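Local coordinates for VC0179-like protein (Escherichia coli, PDB 4XJ6), which probably joins GTP and ATP into cyclic GMP-AMP, as a magnesium-dependent bacterial homologue of cyclic GMP-AMP synthase, at residues E39-R42 and D43-E47. Sequence-based numbering, arbitrary orientation.
Sequences ERTR and DVFQE
Thr-41 and Phe-45, one helical turn apart, lie side by side and form the tightly packed side of this stretch. With Thr-41 CG2 anti to the backbone N, the methyl lies 3.7 Å from Phe-45 CD1, while Thr-41 O approaches the ring edge near its plane, 3.3 Å from Phe-45 CD1. Thr-41 OG1 hydrogen-bonds to Val-37 O, one turn back, and to Ser-159 OG of helix 149-166, so a buried hydroxyl is satisfied both within its own helix and by the neighbouring one. Val-44 packs on Thr-158, and Phe-45 meets Leu-155 and Met-136. The looser side is confined to Asp-43, Arg-40 NE and the exposed Gln-46: one water accepts from Arg-40 NE at 3.2 Å, in the guanidinium plane, and donates to Asp-43 OD2 at 2.9 Å. Arg-40 NE itself stays 4.6 Å from Asp-43 OD2; helix 149-166 holds the end of Arg-40 through Ser-162 and a salt bridge to Glu-166. Beneath both sides, four successive backbone bonds, from Asp-43 N to Glu-39 O through Gln-46 N to Arg-42 O, give the regular i to i+4 bonding of an amphipathic alpha-helix, here helix 24-57, packed against helix 149-166 and strands 106-110 and 128-138 of a nucleotidyltransferase fold.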
loop_
_atom_site.group_PDB
_atom_site.type_symbol
_atom_site.label_atom_id
_atom_site.label_comp_id
_atom_site.label_asym_id
_atom_site.label_seq_id
_atom_site.Cartn_x
_atom_site.Cartn_y
_atom_site.Cartn_z
ATOM N N GLU A 39 -12.488 8.816 10.831
ATOM C CA GLU A 39 -13.274 9.682 11.703
ATOM C C GLU A 39 -12.401 10.690 12.439
ATOM O O GLU A 39 -12.790 11.841 12.627
ATOM C CB GLU A 39 -14.069 8.839 12.703
ATOM C CG GLU A 39 -15.198 8.037 12.075
ATOM C CD GLU A 39 -15.678 6.909 12.965
ATOM O OE1 GLU A 39 -15.049 6.670 14.018
ATOM O OE2 GLU A 39 -16.686 6.260 12.612
ATOM N N ARG A 40 -11.216 10.251 12.848
ATOM C CA ARG A 40 -10.276 11.126 13.536
ATOM C C ARG A 40 -9.737 12.206 12.600
ATOM O O ARG A 40 -9.611 13.368 12.987
ATOM C CB ARG A 40 -9.122 10.312 14.123
ATOM C CG ARG A 40 -8.055 11.142 14.809
ATOM C CD ARG A 40 -8.651 12.010 15.898
ATOM N NE ARG A 40 -9.330 11.222 16.922
ATOM C CZ ARG A 40 -8.760 10.818 18.053
ATOM N NH1 ARG A 40 -7.496 11.124 18.306
ATOM N NH2 ARG A 40 -9.455 10.106 18.931
ATOM N N THR A 41 -9.423 11.820 11.369
ATOM C CA THR A 41 -8.939 12.768 10.372
ATOM C C THR A 41 -10.029 13.763 9.998
ATOM O O THR A 41 -9.757 14.938 9.761
ATOM C CB THR A 41 -8.446 12.049 9.110
ATOM O OG1 THR A 41 -7.394 11.143 9.465
ATOM C CG2 THR A 41 -7.926 13.052 8.082
ATOM N N ARG A 42 -11.268 13.284 9.950
ATOM C CA ARG A 42 -12.413 14.160 9.732
ATOM C C ARG A 42 -12.502 15.201 10.839
ATOM O O ARG A 42 -12.673 16.393 10.577
ATOM C CB ARG A 42 -13.715 13.360 9.667
ATOM C CG ARG A 42 -14.087 12.885 8.275
ATOM C CD ARG A 42 -15.516 12.359 8.238
ATOM N NE ARG A 42 -15.611 10.968 8.672
ATOM C CZ ARG A 42 -15.692 9.935 7.840
ATOM N NH1 ARG A 42 -15.690 10.136 6.528
ATOM N NH2 ARG A 42 -15.780 8.701 8.317
ATOM N N ASP A 43 -12.388 14.735 12.079
ATOM C CA ASP A 43 -12.393 15.608 13.246
ATOM C C ASP A 43 -11.295 16.664 13.166
ATOM O O ASP A 43 -11.553 17.853 13.346
ATOM C CB ASP A 43 -12.229 14.787 14.526
ATOM C CG ASP A 43 -13.472 13.996 14.876
ATOM O OD1 ASP A 43 -14.559 14.343 14.375
ATOM O OD2 ASP A 43 -13.364 13.033 15.662
ATOM N N VAL A 44 -10.072 16.217 12.893
ATOM C CA VAL A 44 -8.918 17.110 12.805
ATOM C C VAL A 44 -9.128 18.191 11.749
ATOM O O VAL A 44 -8.890 19.375 11.997
ATOM C CB VAL A 44 -7.628 16.325 12.478
ATOM C CG1 VAL A 44 -6.500 17.272 12.095
ATOM C CG2 VAL A 44 -7.223 15.442 13.654
ATOM N N PHE A 45 -9.583 17.776 10.573
ATOM C CA PHE A 45 -9.867 18.707 9.489
ATOM C C PHE A 45 -10.974 19.682 9.878
ATOM O O PHE A 45 -10.895 20.867 9.565
ATOM C CB PHE A 45 -10.251 17.947 8.213
ATOM C CG PHE A 45 -9.099 17.710 7.279
ATOM C CD1 PHE A 45 -8.140 16.750 7.562
ATOM C CD2 PHE A 45 -8.983 18.441 6.107
ATOM C CE1 PHE A 45 -7.082 16.532 6.698
ATOM C CE2 PHE A 45 -7.928 18.224 5.240
ATOM C CZ PHE A 45 -6.977 17.269 5.537
ATOM N N GLN A 46 -11.999 19.180 10.564
ATOM C CA GLN A 46 -13.093 20.026 11.030
ATOM C C GLN A 46 -12.604 21.049 12.048
ATOM O O GLN A 46 -12.947 22.230 11.971
ATOM C CB GLN A 46 -14.213 19.181 11.642
ATOM C CG GLN A 46 -15.298 20.006 12.324
ATOM C CD GLN A 46 -16.423 19.157 12.891
ATOM O OE1 GLN A 46 -17.261 18.643 12.151
ATOM N NE2 GLN A 46 -16.447 19.012 14.212
ATOM N N GLU A 47 -11.805 20.582 13.004
ATOM C CA GLU A 47 -11.232 21.450 14.027
ATOM C C GLU A 47 -10.357 22.528 13.401
ATOM O O GLU A 47 -10.395 23.690 13.809
ATOM C CB GLU A 47 -10.418 20.631 15.033
ATOM C CG GLU A 47 -11.255 19.724 15.922
ATOM C CD GLU A 47 -10.408 18.849 16.826
ATOM O OE1 GLU A 47 -9.275 18.502 16.430
ATOM O OE2 GLU A 47 -10.876 18.511 17.934
HETATM O O HOH W 1 -12.315 10.379 15.978
#